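Local coordinates for protein putative hydrolase (Bacteroides ovatus, PDB 4HBS) that is of unknown function but folds as a five-bladed beta-propeller and is probably a hydrolase, perhaps acting on carbohydrates as related propeller enzymes do, at residues Tyr237-Ser242 and Val246-Thr251; Phe49-Gly54 and Leu111-Asp116; Phe301-Thr306 and Phe403-Leu408. All coordinates share one frame; numbering follows the deposited sequence.

Interaction 1: Tyr237-Ser242 and Val246-Thr251; sequences YLYTTS and VAVART
The hydroxyl of Y237 is held by two groups. R250 points an N-H at it, with NH1 2.9 Å from OH, and D233 in the loop before the strand meets it through OD2. The arginine bond is bent, 142° at the hydrogen. The two side chains run side by side in the same direction. CB of R250 lies over one face of the Y237 ring, 4.1 Å from its centroid, in a CH-pi contact. Further out, CD of R250 comes within 3.5 Å of CE2 of Y237. The arginine is also fixed from outside: NE makes a salt bridge with E261, and W273 forms a cation-pi pair with it. With an alanine in place of Y237, the aliphatic part of R250 would probably lose the ring it lies along, and NH1 the hydroxyl it binds.

V248 touches both tyrosines. Its CG2, anti to the backbone N, reaches the edge of the Y237 ring and lies 3.5 Å from CE2 of Y239. The Y239 hydroxyl bonds to the carbonyl of P328. On the other face of the sheet, CD1 of L238 touches CG2 of T251 at 3.9 Å and also meets CB of A249.

The backbones form an antiparallel beta hairpin. L238 with A249 and T240 with A247 are its hydrogen-bonded pairs. The bond from L238 N to A249 O is nearly straight, 173° at the hydrogen.

The hairpin supplies the second and third strands of one propeller blade. Strand 227-230 flanks it on one side and strand 260-265 on the other. Y239, T241 and V246 pack against strand 298-303 of the next sheet.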
ATOM      1  N   TYR A 237     -14.643  -1.227  -7.432  1.00 50.59           N
ATOM      2  CA  TYR A 237     -14.725  -2.342  -6.494  1.00 49.99           C
ATOM      3  C   TYR A 237     -13.824  -2.027  -5.318  1.00 52.69           C
ATOM      4  O   TYR A 237     -12.737  -1.498  -5.515  1.00 52.11           O
ATOM      5  CB  TYR A 237     -14.388  -3.668  -7.177  1.00 51.55           C
ATOM      6  CG  TYR A 237     -15.533  -4.093  -8.068  1.00 55.58           C
ATOM      7  CD1 TYR A 237     -15.682  -3.557  -9.342  1.00 58.62           C
ATOM      8  CD2 TYR A 237     -16.574  -4.872  -7.571  1.00 57.48           C
ATOM      9  CE1 TYR A 237     -16.803  -3.834 -10.122  1.00 61.51           C
ATOM     10  CE2 TYR A 237     -17.693  -5.164  -8.344  1.00 60.44           C
ATOM     11  CZ  TYR A 237     -17.812  -4.630  -9.615  1.00 68.24           C
ATOM     12  OH  TYR A 237     -18.897  -4.955 -10.392  1.00 71.97           O
ATOM     13  N   LEU A 238     -14.341  -2.241  -4.095  1.00 48.48           N
ATOM     14  CA  LEU A 238     -13.695  -1.937  -2.817  1.00 46.30           C
ATOM     15  C   LEU A 238     -13.524  -3.236  -2.039  1.00 50.74           C
ATOM     16  O   LEU A 238     -14.527  -3.889  -1.761  1.00 52.94           O
ATOM     17  CB  LEU A 238     -14.590  -0.957  -2.031  1.00 46.21           C
ATOM     18  CG  LEU A 238     -15.222   0.180  -2.820  1.00 50.53           C
ATOM     19  CD1 LEU A 238     -16.494   0.623  -2.164  1.00 51.30           C
ATOM     20  CD2 LEU A 238     -14.264   1.313  -2.973  1.00 51.25           C
ATOM     21  N   TYR A 239     -12.286  -3.644  -1.730  1.00 44.71           N
ATOM     22  CA  TYR A 239     -12.038  -4.909  -1.032  1.00 44.67           C
ATOM     23  C   TYR A 239     -11.586  -4.702   0.396  1.00 50.09           C
ATOM     24  O   TYR A 239     -11.121  -3.621   0.769  1.00 49.13           O
ATOM     25  CB  TYR A 239     -10.952  -5.741  -1.751  1.00 44.71           C
ATOM     26  CG  TYR A 239     -11.237  -5.959  -3.206  1.00 46.43           C
ATOM     27  CD1 TYR A 239     -10.925  -4.986  -4.149  1.00 48.40           C
ATOM     28  CD2 TYR A 239     -11.901  -7.097  -3.640  1.00 47.87           C
ATOM     29  CE1 TYR A 239     -11.267  -5.141  -5.489  1.00 49.32           C
ATOM     30  CE2 TYR A 239     -12.241  -7.269  -4.979  1.00 49.60           C
ATOM     31  CZ  TYR A 239     -11.919  -6.286  -5.906  1.00 53.78           C
ATOM     32  OH  TYR A 239     -12.256  -6.413  -7.232  1.00 52.55           O
ATOM     33  N   THR A 240     -11.667  -5.780   1.179  1.00 47.95           N
ATOM     34  CA  THR A 240     -11.197  -5.817   2.561  1.00 47.73           C
ATOM     35  C   THR A 240     -11.033  -7.249   2.978  1.00 53.90           C
ATOM     36  O   THR A 240     -11.507  -8.148   2.276  1.00 55.10           O
ATOM     37  CB  THR A 240     -12.154  -5.065   3.527  1.00 53.82           C
ATOM     38  OG1 THR A 240     -11.445  -4.756   4.747  1.00 55.79           O
ATOM     39  CG2 THR A 240     -13.465  -5.839   3.813  1.00 50.01           C
ATOM     40  N   THR A 241     -10.358  -7.462   4.112  1.00 50.19           N
ATOM     41  CA  THR A 241     -10.221  -8.768   4.719  1.00 50.61           C
ATOM     42  C   THR A 241     -10.583  -8.670   6.173  1.00 54.91           C
ATOM     43  O   THR A 241     -10.492  -7.599   6.774  1.00 53.11           O
ATOM     44  CB  THR A 241      -8.817  -9.377   4.545  1.00 61.26           C
ATOM     45  OG1 THR A 241      -7.815  -8.439   4.932  1.00 59.62           O
ATOM     46  CG2 THR A 241      -8.571  -9.876   3.138  1.00 61.44           C
ATOM     47  N   SER A 242     -11.051  -9.789   6.715  1.00 54.23           N
ATOM     48  CA  SER A 242     -11.395  -9.973   8.122  1.00 54.89           C
ATOM     49  C   SER A 242     -11.038 -11.421   8.449  1.00 59.70           C
ATOM     50  O   SER A 242     -11.636 -12.315   7.860  1.00 60.77           O
ATOM     51  CB  SER A 242     -12.875  -9.674   8.359  1.00 60.02           C
ATOM     52  OG  SER A 242     -13.176  -9.596   9.745  1.00 70.20           O
ATOM     53  N   VAL A 246     -11.555 -12.619   2.238  1.00 56.09           N
ATOM     54  CA  VAL A 246     -11.659 -11.435   1.371  1.00 54.30           C
ATOM     55  C   VAL A 246     -13.099 -11.142   1.021  1.00 59.47           C
ATOM     56  O   VAL A 246     -13.720 -11.948   0.339  1.00 60.77           O
ATOM     57  CB  VAL A 246     -10.833 -11.603   0.074  1.00 56.55           C
ATOM     58  CG1 VAL A 246     -10.892 -10.340  -0.780  1.00 55.58           C
ATOM     59  CG2 VAL A 246      -9.392 -11.983   0.377  1.00 54.98           C
ATOM     60  N   ALA A 247     -13.622  -9.977   1.446  1.00 55.50           N
ATOM     61  CA  ALA A 247     -14.986  -9.527   1.129  1.00 56.17           C
ATOM     62  C   ALA A 247     -14.903  -8.343   0.160  1.00 58.11           C
ATOM     63  O   ALA A 247     -13.880  -7.668   0.114  1.00 55.48           O
ATOM     64  CB  ALA A 247     -15.712  -9.132   2.403  1.00 57.12           C
ATOM     65  N   VAL A 248     -15.962  -8.093  -0.600  1.00 56.62           N
ATOM     66  CA  VAL A 248     -15.976  -7.010  -1.591  1.00 56.68           C
ATOM     67  C   VAL A 248     -17.278  -6.163  -1.520  1.00 62.98           C
ATOM     68  O   VAL A 248     -18.363  -6.673  -1.209  1.00 63.86           O
ATOM     69  CB  VAL A 248     -15.764  -7.585  -3.022  1.00 60.54           C
ATOM     70  CG1 VAL A 248     -16.908  -8.513  -3.432  1.00 62.20           C
ATOM     71  CG2 VAL A 248     -15.571  -6.477  -4.059  1.00 60.04           C
ATOM     72  N   ALA A 249     -17.125  -4.862  -1.814  1.00 59.21           N
ATOM     73  CA  ALA A 249     -18.200  -3.877  -1.931  1.00 60.10           C
ATOM     74  C   ALA A 249     -17.954  -3.091  -3.204  1.00 64.20           C
ATOM     75  O   ALA A 249     -16.894  -3.270  -3.805  1.00 63.84           O
ATOM     76  CB  ALA A 249     -18.213  -2.953  -0.726  1.00 59.97           C
ATOM     77  N   ARG A 250     -18.890  -2.240  -3.641  1.00 60.50           N
ATOM     78  CA  ARG A 250     -18.654  -1.445  -4.847  1.00 59.81           C
ATOM     79  C   ARG A 250     -19.475  -0.160  -4.843  1.00 64.15           C
ATOM     80  O   ARG A 250     -20.543  -0.103  -4.240  1.00 64.84           O
ATOM     81  CB  ARG A 250     -18.921  -2.265  -6.141  1.00 59.59           C
ATOM     82  CG  ARG A 250     -20.388  -2.337  -6.586  1.00 63.10           C
ATOM     83  CD  ARG A 250     -20.591  -3.335  -7.708  1.00 70.38           C
ATOM     84  NE  ARG A 250     -22.013  -3.562  -8.003  1.00 76.45           N
ATOM     85  CZ  ARG A 250     -22.483  -4.489  -8.842  1.00 81.00           C
ATOM     86  NH1 ARG A 250     -21.649  -5.289  -9.501  1.00 64.79           N
ATOM     87  NH2 ARG A 250     -23.792  -4.625  -9.026  1.00 62.60           N
ATOM     88  N   THR A 251     -18.985   0.843  -5.574  1.00 59.74           N
ATOM     89  CA  THR A 251     -19.632   2.147  -5.710  1.00 60.04           C
ATOM     90  C   THR A 251     -20.626   2.101  -6.860  1.00 65.67           C
ATOM     91  O   THR A 251     -20.411   1.363  -7.821  1.00 66.49           O
ATOM     92  CB  THR A 251     -18.564   3.219  -5.941  1.00 63.89           C
ATOM     93  OG1 THR A 251     -17.945   3.002  -7.212  1.00 60.66           O
ATOM     94  CG2 THR A 251     -17.513   3.226  -4.845  1.00 58.33           C
TER

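Interaction 2: Phe49-Gly54 and Leu111-Asp116; sequences FTRSLG and LVWLAD
W113 and R51 carry most of this contact, with L111 and F49 beside them. NE1 of the W113 indole lies over the centre of the R51 guanidinium, 3.4 Å from CZ. The two flat groups are not stacked, since their planes stand 50° apart. The two side chains run alongside each other, pointing opposite ways. CD of R51 is 3.7 Å from CZ2 of W113. The arginine chain bends at its third torsion (chi3 66°), which turns the guanidinium back toward its own loop. There NH1 donates to the carbonyl O of L53 at 2.7 Å. NH1 also bonds to the carbonyl of W55, and NE makes a salt bridge with D108. These bonds would hold the guanidinium with one face turned to NE1 of W113.

Strand 111-113 is an outermost strand of a four-stranded antiparallel sheet, one blade of the propeller. The facing loop follows helix 43-48 and leads into strand 55-57, shortly before strand 60-65 of the same sheet. The chain turns its corner at G54, where phi is positive.

L111 adds a looser apolar touch, its CD1 4.3 Å from CD of R51. F49 reaches the far end of the indole, with CE2 4.2 Å from CH2 of W113. Around the pair, W55 stacks on W113, the F49 ring meets W73 and F399, and M100 on the neighbouring strand touches F49, L111 and W113.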
ATOM      1  N   PHE A  49      14.344   4.984  -2.483  1.00 41.58           N
ATOM      2  CA  PHE A  49      13.852   5.029  -1.112  1.00 39.67           C
ATOM      3  C   PHE A  49      14.962   4.692  -0.075  1.00 43.40           C
ATOM      4  O   PHE A  49      14.654   4.297   1.047  1.00 42.22           O
ATOM      5  CB  PHE A  49      12.631   4.125  -0.977  1.00 40.44           C
ATOM      6  CG  PHE A  49      11.475   4.659  -1.803  1.00 41.66           C
ATOM      7  CD1 PHE A  49      11.400   4.409  -3.171  1.00 44.03           C
ATOM      8  CD2 PHE A  49      10.487   5.439  -1.222  1.00 42.91           C
ATOM      9  CE1 PHE A  49      10.347   4.913  -3.935  1.00 44.91           C
ATOM     10  CE2 PHE A  49       9.443   5.953  -1.991  1.00 45.99           C
ATOM     11  CZ  PHE A  49       9.375   5.678  -3.345  1.00 44.17           C
ATOM     12  N   THR A  50      16.252   4.912  -0.444  1.00 41.30           N
ATOM     13  CA  THR A  50      17.413   4.854   0.449  1.00 41.34           C
ATOM     14  C   THR A  50      17.820   6.296   0.531  1.00 47.67           C
ATOM     15  O   THR A  50      18.632   6.739  -0.284  1.00 49.89           O
ATOM     16  CB  THR A  50      18.516   3.941  -0.072  1.00 44.27           C
ATOM     17  OG1 THR A  50      17.973   2.684  -0.385  1.00 49.45           O
ATOM     18  CG2 THR A  50      19.595   3.725   0.931  1.00 39.87           C
ATOM     19  N   ARG A  51      17.157   7.071   1.420  1.00 42.70           N
ATOM     20  CA  ARG A  51      17.358   8.521   1.535  1.00 42.72           C
ATOM     21  C   ARG A  51      18.014   8.894   2.859  1.00 47.57           C
ATOM     22  O   ARG A  51      17.976   8.108   3.804  1.00 46.28           O
ATOM     23  CB  ARG A  51      16.011   9.236   1.397  1.00 39.53           C
ATOM     24  CG  ARG A  51      15.186   8.743   0.198  1.00 40.88           C
ATOM     25  CD  ARG A  51      13.949   9.565  -0.134  1.00 45.66           C
ATOM     26  NE  ARG A  51      14.290  10.915  -0.580  1.00 44.69           N
ATOM     27  CZ  ARG A  51      14.390  11.993   0.197  1.00 50.27           C
ATOM     28  NH1 ARG A  51      14.150  11.909   1.499  1.00 34.30           N
ATOM     29  NH2 ARG A  51      14.734  13.160  -0.323  1.00 43.55           N
ATOM     30  N   SER A  52      18.631  10.088   2.914  1.00 45.80           N
ATOM     31  CA  SER A  52      19.343  10.577   4.094  1.00 46.33           C
ATOM     32  C   SER A  52      18.711  11.786   4.782  1.00 50.26           C
ATOM     33  O   SER A  52      18.979  11.986   5.968  1.00 51.16           O
ATOM     34  CB  SER A  52      20.766  10.943   3.708  1.00 52.79           C
ATOM     35  OG  SER A  52      21.439   9.761   3.307  1.00 69.62           O
ATOM     36  N   LEU A  53      17.950  12.626   4.051  1.00 45.07           N
ATOM     37  CA  LEU A  53      17.327  13.826   4.606  1.00 44.15           C
ATOM     38  C   LEU A  53      15.861  13.820   4.269  1.00 49.27           C
ATOM     39  O   LEU A  53      15.519  13.651   3.100  1.00 49.86           O
ATOM     40  CB  LEU A  53      17.996  15.101   4.017  1.00 44.72           C
ATOM     41  CG  LEU A  53      18.706  16.055   4.981  1.00 48.19           C
ATOM     42  CD1 LEU A  53      18.922  17.397   4.324  1.00 48.33           C
ATOM     43  CD2 LEU A  53      17.946  16.213   6.300  1.00 48.51           C
ATOM     44  N   GLY A  54      15.010  14.043   5.259  1.00 45.86           N
ATOM     45  CA  GLY A  54      13.566  14.024   5.049  1.00 45.44           C
ATOM     46  C   GLY A  54      13.059  12.607   5.158  1.00 47.34           C
ATOM     47  O   GLY A  54      13.549  11.867   6.016  1.00 47.08           O
ATOM     48  N   LEU A 111      11.102  12.922  -6.504  1.00 50.32           N
ATOM     49  CA  LEU A 111      10.253  12.572  -5.366  1.00 48.06           C
ATOM     50  C   LEU A 111       9.909  13.870  -4.636  1.00 51.62           C
ATOM     51  O   LEU A 111      10.726  14.355  -3.856  1.00 52.68           O
ATOM     52  CB  LEU A 111      10.982  11.582  -4.427  1.00 46.85           C
ATOM     53  CG  LEU A 111      11.508  10.281  -5.052  1.00 51.16           C
ATOM     54  CD1 LEU A 111      11.988   9.325  -3.971  1.00 49.86           C
ATOM     55  CD2 LEU A 111      10.454   9.598  -5.914  1.00 53.43           C
ATOM     56  N   VAL A 112       8.740  14.470  -4.931  1.00 46.70           N
ATOM     57  CA  VAL A 112       8.328  15.750  -4.329  1.00 46.75           C
ATOM     58  C   VAL A 112       7.547  15.492  -3.029  1.00 49.94           C
ATOM     59  O   VAL A 112       6.325  15.339  -3.060  1.00 49.14           O
ATOM     60  CB  VAL A 112       7.514  16.612  -5.329  1.00 51.39           C
ATOM     61  CG1 VAL A 112       7.203  17.984  -4.740  1.00 51.63           C
ATOM     62  CG2 VAL A 112       8.270  16.754  -6.654  1.00 52.58           C
ATOM     63  N   TRP A 113       8.259  15.489  -1.886  1.00 46.43           N
ATOM     64  CA  TRP A 113       7.658  15.236  -0.567  1.00 45.54           C
ATOM     65  C   TRP A 113       6.797  16.425  -0.169  1.00 51.80           C
ATOM     66  O   TRP A 113       7.341  17.508   0.096  1.00 53.67           O
ATOM     67  CB  TRP A 113       8.752  14.973   0.500  1.00 43.83           C
ATOM     68  CG  TRP A 113       9.662  13.850   0.122  1.00 44.52           C
ATOM     69  CD1 TRP A 113      10.829  13.946  -0.584  1.00 48.26           C
ATOM     70  CD2 TRP A 113       9.353  12.454   0.203  1.00 43.22           C
ATOM     71  NE1 TRP A 113      11.290  12.691  -0.910  1.00 47.59           N
ATOM     72  CE2 TRP A 113      10.389  11.754  -0.459  1.00 47.97           C
ATOM     73  CE3 TRP A 113       8.301  11.725   0.771  1.00 43.11           C
ATOM     74  CZ2 TRP A 113      10.406  10.353  -0.553  1.00 46.22           C
ATOM     75  CZ3 TRP A 113       8.300  10.349   0.652  1.00 44.06           C
ATOM     76  CH2 TRP A 113       9.351   9.672   0.012  1.00 44.95           C
ATOM     77  N   LEU A 114       5.452  16.252  -0.153  1.00 47.06           N
ATOM     78  CA  LEU A 114       4.521  17.332   0.201  1.00 47.35           C
ATOM     79  C   LEU A 114       4.346  17.300   1.701  1.00 51.68           C
ATOM     80  O   LEU A 114       3.245  17.045   2.218  1.00 51.46           O
ATOM     81  CB  LEU A 114       3.174  17.163  -0.525  1.00 47.25           C
ATOM     82  CG  LEU A 114       3.206  16.984  -2.030  1.00 51.42           C
ATOM     83  CD1 LEU A 114       1.850  16.646  -2.522  1.00 51.17           C
ATOM     84  CD2 LEU A 114       3.742  18.216  -2.718  1.00 55.41           C
ATOM     85  N   ALA A 115       5.447  17.588   2.409  1.00 47.74           N
ATOM     86  CA  ALA A 115       5.539  17.444   3.836  1.00 46.73           C
ATOM     87  C   ALA A 115       5.396  18.739   4.608  1.00 51.59           C
ATOM     88  O   ALA A 115       5.821  19.801   4.160  1.00 52.71           O
ATOM     89  CB  ALA A 115       6.861  16.803   4.183  1.00 46.99           C
ATOM     90  N   ASP A 116       4.833  18.604   5.820  1.00 47.74           N
ATOM     91  CA  ASP A 116       4.607  19.661   6.811  1.00 47.44           C
ATOM     92  C   ASP A 116       5.867  19.723   7.685  1.00 50.24           C
ATOM     93  O   ASP A 116       5.851  19.271   8.824  1.00 49.47           O
ATOM     94  CB  ASP A 116       3.333  19.286   7.630  1.00 48.04           C
ATOM     95  CG  ASP A 116       2.773  20.331   8.568  1.00 55.27           C
ATOM     96  OD1 ASP A 116       3.529  21.261   8.952  1.00 55.92           O
ATOM     97  OD2 ASP A 116       1.587  20.206   8.948  1.00 59.49           O
TER

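Interaction 3: Phe301-Thr306 and Phe403-Leu408; sequences FKKGDT and FNWESL
W405 is the first residue of 403-408 to meet the other segment. The edge of the F301 ring points at one face of its indole in an offset edge-to-face pair. The F301 ring and the six-membered ring of W405 have centroids 5.3 Å apart and planes at 75°. CE2 of F301 comes nearest, 3.6 Å from CH2 of W405. CB of K303 lies at the edge of the indole, 4.0 Å from CH2 of W405. NE1 of W405 is bonded to the carbonyl of G369.

The partner segment ends a strand and makes the type II' turn of a beta hairpin, from K303 to T306. W405 itself begins a 3-10 segment just after strand 399-403. The contact joins the hairpin of strands 298-303 and 306-312 to the segment that follows strand 399-403, in the sheet that also holds strand 371-377.

E406 follows. Its CG lies over the face of W405 opposite F301. Its carboxylate forms a salt bridge with K303, NZ to OE2 3.2 Å. NZ comes from the anti side, 27° out of the carboxylate plane. A bend at chi2 in each chain brings the charges together. Next, OG and N of S407 both donate to the carbonyl O of N404.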
ATOM      1  N   PHE A 301      -6.896  -6.675 -10.159  1.00 51.00           N
ATOM      2  CA  PHE A 301      -6.715  -6.019 -11.448  1.00 50.67           C
ATOM      3  C   PHE A 301      -7.139  -6.993 -12.569  1.00 54.81           C
ATOM      4  O   PHE A 301      -7.188  -8.194 -12.330  1.00 53.62           O
ATOM      5  CB  PHE A 301      -5.268  -5.539 -11.632  1.00 51.35           C
ATOM      6  CG  PHE A 301      -4.285  -6.661 -11.840  1.00 52.86           C
ATOM      7  CD1 PHE A 301      -3.795  -7.388 -10.760  1.00 54.85           C
ATOM      8  CD2 PHE A 301      -3.872  -7.019 -13.118  1.00 55.85           C
ATOM      9  CE1 PHE A 301      -2.895  -8.440 -10.954  1.00 55.08           C
ATOM     10  CE2 PHE A 301      -2.971  -8.072 -13.310  1.00 58.37           C
ATOM     11  CZ  PHE A 301      -2.489  -8.777 -12.226  1.00 55.12           C
ATOM     12  N   LYS A 302      -7.453  -6.468 -13.770  1.00 52.63           N
ATOM     13  CA  LYS A 302      -7.902  -7.258 -14.914  1.00 54.52           C
ATOM     14  C   LYS A 302      -6.893  -7.191 -16.029  1.00 60.95           C
ATOM     15  O   LYS A 302      -6.396  -6.111 -16.334  1.00 61.23           O
ATOM     16  CB  LYS A 302      -9.263  -6.736 -15.438  1.00 57.80           C
ATOM     17  CG  LYS A 302      -9.878  -7.563 -16.593  1.00 58.69           C
ATOM     18  CD  LYS A 302     -11.159  -6.933 -17.132  1.00 63.74           C
ATOM     19  CE  LYS A 302     -11.942  -7.827 -18.087  1.00 70.56           C
ATOM     20  NZ  LYS A 302     -13.391  -7.458 -18.174  1.00 76.96           N
ATOM     21  N   LYS A 303      -6.616  -8.328 -16.659  1.00 58.32           N
ATOM     22  CA  LYS A 303      -5.731  -8.420 -17.816  1.00 58.94           C
ATOM     23  C   LYS A 303      -6.406  -9.396 -18.763  1.00 65.64           C
ATOM     24  O   LYS A 303      -6.621 -10.557 -18.402  1.00 65.62           O
ATOM     25  CB  LYS A 303      -4.307  -8.856 -17.412  1.00 60.14           C
ATOM     26  CG  LYS A 303      -3.272  -8.701 -18.538  1.00 74.88           C
ATOM     27  CD  LYS A 303      -2.660 -10.031 -19.004  1.00 86.12           C
ATOM     28  CE  LYS A 303      -2.032  -9.918 -20.379  1.00 95.07           C
ATOM     29  NZ  LYS A 303      -1.337 -11.166 -20.794  1.00101.96           N
ATOM     30  N   GLY A 304      -6.847  -8.895 -19.910  1.00 63.95           N
ATOM     31  CA  GLY A 304      -7.605  -9.689 -20.861  1.00 65.96           C
ATOM     32  C   GLY A 304      -9.024  -9.828 -20.357  1.00 71.57           C
ATOM     33  O   GLY A 304      -9.625  -8.838 -19.931  1.00 70.15           O
ATOM     34  N   ASP A 305      -9.551 -11.062 -20.347  1.00 70.92           N
ATOM     35  CA  ASP A 305     -10.894 -11.363 -19.851  1.00 72.42           C
ATOM     36  C   ASP A 305     -10.791 -12.110 -18.512  1.00 75.38           C
ATOM     37  O   ASP A 305     -11.691 -12.886 -18.176  1.00 76.63           O
ATOM     38  CB  ASP A 305     -11.661 -12.203 -20.893  1.00 77.31           C
ATOM     39  CG  ASP A 305     -11.803 -11.512 -22.238  1.00 95.20           C
ATOM     40  OD1 ASP A 305     -12.253 -10.332 -22.259  1.00 96.19           O
ATOM     41  OD2 ASP A 305     -11.475 -12.148 -23.272  1.00103.81           O
ATOM     42  N   THR A 306      -9.700 -11.868 -17.736  1.00 68.56           N
ATOM     43  CA  THR A 306      -9.484 -12.528 -16.454  1.00 66.30           C
ATOM     44  C   THR A 306      -9.136 -11.504 -15.377  1.00 67.02           C
ATOM     45  O   THR A 306      -8.369 -10.569 -15.628  1.00 66.23           O
ATOM     46  CB  THR A 306      -8.368 -13.587 -16.589  1.00 71.71           C
ATOM     47  OG1 THR A 306      -8.686 -14.466 -17.675  1.00 74.61           O
ATOM     48  CG2 THR A 306      -8.162 -14.402 -15.301  1.00 66.98           C
ATOM     49  N   PHE A 403       8.092 -10.689 -14.054  1.00 48.79           N
ATOM     50  CA  PHE A 403       7.822 -10.766 -15.491  1.00 51.20           C
ATOM     51  C   PHE A 403       7.293 -12.142 -15.833  1.00 58.18           C
ATOM     52  O   PHE A 403       7.750 -13.147 -15.273  1.00 58.73           O
ATOM     53  CB  PHE A 403       9.068 -10.480 -16.302  1.00 53.92           C
ATOM     54  CG  PHE A 403       9.530  -9.054 -16.209  1.00 55.46           C
ATOM     55  CD1 PHE A 403      10.195  -8.598 -15.080  1.00 57.30           C
ATOM     56  CD2 PHE A 403       9.378  -8.186 -17.283  1.00 58.45           C
ATOM     57  CE1 PHE A 403      10.660  -7.292 -15.009  1.00 58.33           C
ATOM     58  CE2 PHE A 403       9.844  -6.878 -17.212  1.00 61.24           C
ATOM     59  CZ  PHE A 403      10.475  -6.436 -16.073  1.00 58.66           C
ATOM     60  N   ASN A 404       6.319 -12.192 -16.736  1.00 55.94           N
ATOM     61  CA  ASN A 404       5.717 -13.432 -17.190  1.00 56.79           C
ATOM     62  C   ASN A 404       4.917 -14.141 -16.048  1.00 61.29           C
ATOM     63  O   ASN A 404       4.765 -15.362 -16.065  1.00 62.13           O
ATOM     64  CB  ASN A 404       6.799 -14.345 -17.802  1.00 56.47           C
ATOM     65  CG  ASN A 404       6.324 -15.233 -18.920  1.00 78.06           C
ATOM     66  OD1 ASN A 404       5.317 -14.966 -19.593  1.00 71.24           O
ATOM     67  ND2 ASN A 404       7.049 -16.316 -19.154  1.00 69.92           N
ATOM     68  N   TRP A 405       4.371 -13.346 -15.091  1.00 57.33           N
ATOM     69  CA  TRP A 405       3.485 -13.814 -13.997  1.00 56.82           C
ATOM     70  C   TRP A 405       2.251 -14.564 -14.549  1.00 63.14           C
ATOM     71  O   TRP A 405       1.746 -15.476 -13.904  1.00 63.51           O
ATOM     72  CB  TRP A 405       3.015 -12.632 -13.121  1.00 54.38           C
ATOM     73  CG  TRP A 405       2.357 -11.511 -13.879  1.00 56.11           C
ATOM     74  CD1 TRP A 405       2.972 -10.444 -14.464  1.00 58.97           C
ATOM     75  CD2 TRP A 405       0.970 -11.410 -14.225  1.00 56.98           C
ATOM     76  NE1 TRP A 405       2.052  -9.673 -15.130  1.00 58.83           N
ATOM     77  CE2 TRP A 405       0.818 -10.254 -15.018  1.00 60.89           C
ATOM     78  CE3 TRP A 405      -0.157 -12.206 -13.970  1.00 58.96           C
ATOM     79  CZ2 TRP A 405      -0.422  -9.849 -15.515  1.00 61.35           C
ATOM     80  CZ3 TRP A 405      -1.379 -11.820 -14.490  1.00 61.40           C
ATOM     81  CH2 TRP A 405      -1.503 -10.655 -15.255  1.00 62.37           C
ATOM     82  N   GLU A 406       1.786 -14.167 -15.755  1.00 61.35           N
ATOM     83  CA  GLU A 406       0.653 -14.768 -16.489  1.00 62.77           C
ATOM     84  C   GLU A 406       0.816 -16.298 -16.705  1.00 66.77           C
ATOM     85  O   GLU A 406      -0.188 -17.004 -16.766  1.00 67.34           O
ATOM     86  CB  GLU A 406       0.510 -14.094 -17.876  1.00 65.55           C
ATOM     87  CG  GLU A 406       0.242 -12.594 -17.835  1.00 78.99           C
ATOM     88  CD  GLU A 406       1.388 -11.667 -18.218  1.00 99.43           C
ATOM     89  OE1 GLU A 406       2.544 -11.938 -17.810  1.00 81.57           O
ATOM     90  OE2 GLU A 406       1.114 -10.626 -18.864  1.00 93.14           O
ATOM     91  N   SER A 407       2.083 -16.788 -16.839  1.00 62.33           N
ATOM     92  CA  SER A 407       2.437 -18.203 -17.055  1.00 62.53           C
ATOM     93  C   SER A 407       1.881 -19.156 -16.033  1.00 66.15           C
ATOM     94  O   SER A 407       1.665 -20.308 -16.371  1.00 67.29           O
ATOM     95  CB  SER A 407       3.947 -18.381 -17.037  1.00 65.56           C
ATOM     96  OG  SER A 407       4.557 -17.556 -18.008  1.00 78.70           O
ATOM     97  N   LEU A 408       1.671 -18.711 -14.780  1.00 60.82           N
ATOM     98  CA  LEU A 408       1.185 -19.579 -13.705  1.00 60.02           C
ATOM     99  C   LEU A 408      -0.031 -20.433 -14.091  1.00 65.22           C
ATOM    100  O   LEU A 408      -0.117 -21.577 -13.634  1.00 66.45           O
ATOM    101  CB  LEU A 408       0.848 -18.755 -12.458  1.00 58.39           C
ATOM    102  CG  LEU A 408       2.042 -18.180 -11.680  1.00 61.07           C
ATOM    103  CD1 LEU A 408       1.564 -17.326 -10.562  1.00 59.96           C
ATOM    104  CD2 LEU A 408       2.942 -19.279 -11.136  1.00 62.97           C
TER

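How the interactions relate
From the N terminus, interaction 2 comes first. It closes a long loop from 49-54 to 111-116, which holds most of the first four-stranded blade. Interaction 1 follows after the blade that starts at strand 156-165. It closes only a tight hairpin within one sheet. Interaction 3 spans 301-306 to 403-408 and ties the next blade to the segment just after strand 399-403, in the sheet that combines strands from both ends of the chain. The three are in series: none nests in or crosses another. Interactions 1 and 2 lie on opposite sides of the chain's centre. Interactions 1 and 3 approach to about 6 Å between nearest atoms, without touching. Strand 298-303, part of interaction 3, also packs against interaction 1.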